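Local coordinates for protein 361aa long hypothetical D-aminopeptidase (Pyrococcus horikoshii, PDB 2DRH) that is of unproven function but is probably an aminopeptidase of the S58 peptidase family, at residues 10-24 and 187-200. Sequence-based numbering, arbitrary orientation.
Sequences IGVFKPGKRNKITDV and SASRIVEIEGKKYT
Two groups reach D23 OD2 from opposite faces of the carboxylate plane: S189 OG, 2.6 Å away on the anti side, and the backbone N of K20. The hydroxyl donates to OD2 and itself accepts from G16 N, 2.9 Å from OG. S189 chi1 of 68° turns OG to the loop, within range of both G16 N and D23 OD2. The other carboxylate oxygen, D23 OD1, takes R18 N on its syn lone pair; the two oxygens thus accept backbone N-H groups on both sides of N19, which probably holds this part of the loop bent. N19 OD1 accepts from S189 N at 3.1 Å, the donor above the amide carbonyl plane, while ND2 binds E321. S187 OG accepts from I21 N and also bonds A203 O.

These contacts lay the loop preceding strand 28-36 along strand 184-193, which pairs antiparallel with strand 198-207 as a beta hairpin. One main-chain bond joins loop and strand directly, I191 N to K14 O at 2.7 Å.

R190, bent at chi2 (-62°), turns its guanidinium back toward the loop. NH2 donates to I10 O at 2.8 Å in the guanidinium plane, NH1 to S189 O, and E317 and E321 of helix 309-328 form salt bridges with NE and NH2. A leucine here would probably leave I10 O without this donor and both glutamates without their arginine partner. Farther along, V192 CG1 sits 3.8 Å from the F13 ring centroid, 7° off its normal, a CH-pi contact over one face. Water 1, at that ring's edge, links K14 N to I191 O.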
loop_
_atom_site.group_PDB
_atom_site.type_symbol
_atom_site.label_atom_id
_atom_site.label_comp_id
_atom_site.label_asym_id
_atom_site.label_seq_id
_atom_site.Cartn_x
_atom_site.Cartn_y
_atom_site.Cartn_z
ATOM N N ILE A 10 -1.026 3.448 -33.160
ATOM C CA ILE A 10 -1.326 3.589 -31.742
ATOM C C ILE A 10 -0.191 4.366 -31.097
ATOM O O ILE A 10 0.966 3.959 -31.166
ATOM C CB ILE A 10 -1.471 2.213 -31.050
ATOM C CG1 ILE A 10 -2.762 1.541 -31.520
ATOM C CG2 ILE A 10 -1.482 2.381 -29.535
ATOM C CD1 ILE A 10 -2.961 0.153 -30.976
ATOM N N GLY A 11 -0.532 5.495 -30.485
ATOM C CA GLY A 11 0.472 6.320 -29.843
ATOM C C GLY A 11 1.190 7.232 -30.820
ATOM O O GLY A 11 0.816 7.314 -31.993
ATOM N N VAL A 12 2.227 7.910 -30.339
ATOM C CA VAL A 12 2.994 8.834 -31.164
ATOM C C VAL A 12 4.480 8.491 -31.192
ATOM O O VAL A 12 5.251 9.095 -31.938
ATOM C CB VAL A 12 2.844 10.279 -30.651
ATOM C CG1 VAL A 12 1.377 10.677 -30.632
ATOM C CG2 VAL A 12 3.441 10.397 -29.257
ATOM N N PHE A 13 4.891 7.535 -30.369
ATOM C CA PHE A 13 6.294 7.142 -30.342
ATOM C C PHE A 13 6.524 6.042 -31.360
ATOM O O PHE A 13 5.617 5.269 -31.664
ATOM C CB PHE A 13 6.695 6.653 -28.950
ATOM C CG PHE A 13 6.767 7.745 -27.921
ATOM C CD1 PHE A 13 7.670 8.791 -28.063
ATOM C CD2 PHE A 13 5.933 7.730 -26.810
ATOM C CE1 PHE A 13 7.740 9.811 -27.110
ATOM C CE2 PHE A 13 5.996 8.740 -25.855
ATOM C CZ PHE A 13 6.900 9.783 -26.004
ATOM N N LYS A 14 7.734 5.980 -31.899
ATOM C CA LYS A 14 8.051 4.960 -32.880
ATOM C C LYS A 14 8.421 3.669 -32.169
ATOM O O LYS A 14 9.015 3.686 -31.093
ATOM C CB LYS A 14 9.211 5.413 -33.774
ATOM C CG LYS A 14 10.503 5.705 -33.036
ATOM C CD LYS A 14 11.620 6.073 -34.016
ATOM C CE LYS A 14 12.957 6.282 -33.304
ATOM N NZ LYS A 14 12.938 7.440 -32.359
ATOM N N PRO A 15 8.058 2.526 -32.757
ATOM C CA PRO A 15 8.376 1.235 -32.150
ATOM C C PRO A 15 9.845 0.867 -32.351
ATOM O O PRO A 15 10.569 1.535 -33.099
ATOM C CB PRO A 15 7.436 0.282 -32.875
ATOM C CG PRO A 15 7.374 0.880 -34.247
ATOM C CD PRO A 15 7.213 2.355 -33.952
ATOM N N GLY A 16 10.281 -0.187 -31.668
ATOM C CA GLY A 16 11.652 -0.642 -31.806
ATOM C C GLY A 16 11.781 -1.458 -33.079
ATOM O O GLY A 16 10.785 -1.702 -33.754
ATOM N N LYS A 17 12.998 -1.891 -33.399
ATOM C CA LYS A 17 13.253 -2.672 -34.609
ATOM C C LYS A 17 12.332 -3.879 -34.784
ATOM O O LYS A 17 11.757 -4.079 -35.853
ATOM C CB LYS A 17 14.713 -3.141 -34.631
ATOM C CG LYS A 17 15.722 -2.002 -34.662
ATOM C CD LYS A 17 17.160 -2.509 -34.628
ATOM C CE LYS A 17 17.485 -3.385 -35.832
ATOM N NZ LYS A 17 18.909 -3.841 -35.817
ATOM N N ARG A 18 12.200 -4.687 -33.737
ATOM C CA ARG A 18 11.357 -5.877 -33.798
ATOM C C ARG A 18 9.933 -5.590 -33.304
ATOM O O ARG A 18 9.011 -6.367 -33.551
ATOM C CB ARG A 18 11.977 -6.989 -32.945
ATOM C CG ARG A 18 13.498 -7.092 -33.067
ATOM C CD ARG A 18 14.085 -8.100 -32.080
ATOM N NE ARG A 18 13.940 -9.479 -32.534
ATOM C CZ ARG A 18 14.915 -10.190 -33.095
ATOM N NH1 ARG A 18 16.115 -9.659 -33.271
ATOM N NH2 ARG A 18 14.687 -11.436 -33.482
ATOM N N ASN A 19 9.762 -4.461 -32.627
ATOM C CA ASN A 19 8.474 -4.082 -32.054
ATOM C C ASN A 19 8.029 -5.203 -31.114
ATOM O O ASN A 19 6.903 -5.700 -31.183
ATOM C CB ASN A 19 7.421 -3.836 -33.142
ATOM C CG ASN A 19 6.152 -3.193 -32.585
ATOM O OD1 ASN A 19 6.208 -2.419 -31.623
ATOM N ND2 ASN A 19 5.008 -3.500 -33.192
ATOM N N LYS A 20 8.955 -5.599 -30.244
ATOM C CA LYS A 20 8.731 -6.643 -29.252
ATOM C C LYS A 20 9.515 -6.261 -28.006
ATOM O O LYS A 20 10.458 -5.465 -28.075
ATOM C CB LYS A 20 9.224 -7.997 -29.762
ATOM C CG LYS A 20 8.403 -8.620 -30.882
ATOM C CD LYS A 20 9.100 -9.883 -31.384
ATOM C CE LYS A 20 8.313 -10.592 -32.479
ATOM N NZ LYS A 20 7.161 -11.380 -31.938
ATOM N N ILE A 21 9.133 -6.832 -26.869
ATOM C CA ILE A 21 9.809 -6.538 -25.612
ATOM C C ILE A 21 11.321 -6.801 -25.685
ATOM O O ILE A 21 12.100 -6.174 -24.969
ATOM C CB ILE A 21 9.201 -7.359 -24.454
ATOM C CG1 ILE A 21 9.754 -6.860 -23.122
ATOM C CG2 ILE A 21 9.494 -8.845 -24.652
ATOM C CD1 ILE A 21 9.102 -7.501 -21.903
ATOM N N THR A 22 11.727 -7.721 -26.557
ATOM C CA THR A 22 13.142 -8.062 -26.716
ATOM C C THR A 22 13.953 -6.976 -27.422
ATOM O O THR A 22 15.147 -7.151 -27.673
ATOM C CB THR A 22 13.320 -9.380 -27.481
ATOM O OG1 THR A 22 12.538 -9.345 -28.678
ATOM C CG2 THR A 22 12.885 -10.555 -26.625
ATOM N N ASP A 23 13.304 -5.866 -27.763
ATOM C CA ASP A 23 14.021 -4.761 -28.385
ATOM C C ASP A 23 14.855 -4.165 -27.262
ATOM O O ASP A 23 15.760 -3.362 -27.491
ATOM C CB ASP A 23 13.060 -3.717 -28.961
ATOM C CG ASP A 23 12.562 -4.091 -30.343
ATOM O OD1 ASP A 23 13.387 -4.554 -31.154
ATOM O OD2 ASP A 23 11.360 -3.917 -30.628
ATOM N N VAL A 24 14.527 -4.561 -26.035
ATOM C CA VAL A 24 15.287 -4.128 -24.870
ATOM C C VAL A 24 16.413 -5.160 -24.873
ATOM O O VAL A 24 16.211 -6.317 -24.502
ATOM C CB VAL A 24 14.453 -4.240 -23.569
ATOM C CG1 VAL A 24 15.295 -3.829 -22.367
ATOM C CG2 VAL A 24 13.220 -3.347 -23.664
ATOM N N SER A 187 2.900 -8.423 -28.023
ATOM C CA SER A 187 4.066 -7.639 -27.633
ATOM C C SER A 187 4.294 -6.435 -28.535
ATOM O O SER A 187 3.802 -6.376 -29.663
ATOM C CB SER A 187 5.321 -8.520 -27.617
ATOM O OG SER A 187 6.345 -7.924 -26.826
ATOM N N ALA A 188 5.035 -5.464 -28.019
ATOM C CA ALA A 188 5.334 -4.253 -28.766
ATOM C C ALA A 188 6.349 -3.441 -27.984
ATOM O O ALA A 188 6.543 -3.672 -26.793
ATOM C CB ALA A 188 4.059 -3.434 -28.989
ATOM N N SER A 189 6.996 -2.495 -28.653
ATOM C CA SER A 189 7.986 -1.655 -27.999
ATOM C C SER A 189 7.907 -0.243 -28.548
ATOM O O SER A 189 7.332 -0.010 -29.611
ATOM C CB SER A 189 9.397 -2.206 -28.226
ATOM O OG SER A 189 9.772 -2.078 -29.584
ATOM N N ARG A 190 8.482 0.698 -27.809
ATOM C CA ARG A 190 8.495 2.097 -28.213
ATOM C C ARG A 190 9.841 2.697 -27.859
ATOM O O ARG A 190 10.459 2.309 -26.868
ATOM C CB ARG A 190 7.387 2.876 -27.495
ATOM C CG ARG A 190 5.989 2.578 -28.000
ATOM C CD ARG A 190 5.836 2.974 -29.465
ATOM N NE ARG A 190 4.456 2.847 -29.929
ATOM C CZ ARG A 190 3.869 1.702 -30.259
ATOM N NH1 ARG A 190 4.533 0.555 -30.188
ATOM N NH2 ARG A 190 2.606 1.708 -30.668
ATOM N N ILE A 191 10.290 3.642 -28.679
ATOM C CA ILE A 191 11.561 4.324 -28.463
ATOM C C ILE A 191 11.249 5.746 -28.033
ATOM O O ILE A 191 10.335 6.363 -28.573
ATOM C CB ILE A 191 12.392 4.377 -29.764
ATOM C CG1 ILE A 191 12.715 2.958 -30.233
ATOM C CG2 ILE A 191 13.666 5.178 -29.543
ATOM C CD1 ILE A 191 13.538 2.159 -29.248
ATOM N N VAL A 192 11.994 6.266 -27.064
ATOM C CA VAL A 192 11.776 7.634 -26.592
ATOM C C VAL A 192 13.111 8.321 -26.321
ATOM O O VAL A 192 14.058 7.694 -25.835
ATOM C CB VAL A 192 10.924 7.671 -25.284
ATOM C CG1 VAL A 192 9.702 6.766 -25.429
ATOM C CG2 VAL A 192 11.761 7.246 -24.086
ATOM N N GLU A 193 13.195 9.609 -26.636
ATOM C CA GLU A 193 14.430 10.337 -26.389
ATOM C C GLU A 193 14.249 11.285 -25.218
ATOM O O GLU A 193 13.354 12.129 -25.224
ATOM C CB GLU A 193 14.877 11.119 -27.634
ATOM C CG GLU A 193 16.216 11.819 -27.428
ATOM C CD GLU A 193 16.805 12.384 -28.708
ATOM O OE1 GLU A 193 17.222 11.593 -29.584
ATOM O OE2 GLU A 193 16.853 13.623 -28.838
ATOM N N ILE A 194 15.097 11.128 -24.207
ATOM C CA ILE A 194 15.037 11.968 -23.021
ATOM C C ILE A 194 16.391 12.628 -22.777
ATOM O O ILE A 194 17.383 11.957 -22.490
ATOM C CB ILE A 194 14.636 11.146 -21.779
ATOM C CG1 ILE A 194 13.243 10.543 -21.988
ATOM C CG2 ILE A 194 14.650 12.026 -20.543
ATOM C CD1 ILE A 194 12.825 9.590 -20.890
ATOM N N GLU A 195 16.415 13.950 -22.895
ATOM C CA GLU A 195 17.637 14.720 -22.707
ATOM C C GLU A 195 18.759 14.191 -23.592
ATOM O O GLU A 195 19.830 13.830 -23.111
ATOM C CB GLU A 195 18.070 14.690 -21.236
ATOM C CG GLU A 195 17.116 15.411 -20.285
ATOM C CD GLU A 195 16.814 16.834 -20.721
ATOM O OE1 GLU A 195 15.927 17.028 -21.579
ATOM O OE2 GLU A 195 17.470 17.765 -20.215
ATOM N N GLY A 196 18.487 14.129 -24.892
ATOM C CA GLY A 196 19.474 13.665 -25.849
ATOM C C GLY A 196 19.888 12.209 -25.752
ATOM O O GLY A 196 20.981 11.849 -26.186
ATOM N N LYS A 197 19.029 11.364 -25.193
ATOM C CA LYS A 197 19.350 9.947 -25.073
ATOM C C LYS A 197 18.168 9.071 -25.466
ATOM O O LYS A 197 17.022 9.358 -25.117
ATOM C CB LYS A 197 19.790 9.618 -23.644
ATOM C CG LYS A 197 21.034 10.373 -23.201
ATOM C CD LYS A 197 22.191 10.134 -24.168
ATOM C CE LYS A 197 23.387 11.011 -23.838
ATOM N NZ LYS A 197 24.491 10.832 -24.826
ATOM N N LYS A 198 18.452 8.004 -26.202
ATOM C CA LYS A 198 17.406 7.096 -26.630
ATOM C C LYS A 198 17.201 5.988 -25.610
ATOM O O LYS A 198 18.159 5.404 -25.104
ATOM C CB LYS A 198 17.753 6.481 -27.989
ATOM C CG LYS A 198 17.722 7.462 -29.153
ATOM C CD LYS A 198 18.108 6.772 -30.456
ATOM C CE LYS A 198 18.043 7.725 -31.641
ATOM N NZ LYS A 198 16.669 8.273 -31.835
ATOM N N TYR A 199 15.941 5.716 -25.297
ATOM C CA TYR A 199 15.599 4.656 -24.357
ATOM C C TYR A 199 14.462 3.855 -24.978
ATOM O O TYR A 199 13.603 4.407 -25.670
ATOM C CB TYR A 199 15.148 5.232 -23.011
ATOM C CG TYR A 199 16.215 5.982 -22.245
ATOM C CD1 TYR A 199 17.303 5.313 -21.687
ATOM C CD2 TYR A 199 16.129 7.364 -22.066
ATOM C CE1 TYR A 199 18.277 6.000 -20.964
ATOM C CE2 TYR A 199 17.095 8.058 -21.350
ATOM C CZ TYR A 199 18.166 7.372 -20.799
ATOM O OH TYR A 199 19.114 8.055 -20.064
ATOM N N THR A 200 14.462 2.553 -24.730
ATOM C CA THR A 200 13.430 1.680 -25.263
ATOM C C THR A 200 12.513 1.164 -24.154
ATOM O O THR A 200 12.968 0.844 -23.048
ATOM C CB THR A 200 14.058 0.463 -25.962
ATOM O OG1 THR A 200 14.970 0.909 -26.974
ATOM C CG2 THR A 200 12.982 -0.403 -26.593
HETATM O O HOH W 1 9.774 8.180 -30.789
HETATM O O HOH W 2 15.625 -0.889 -29.125
#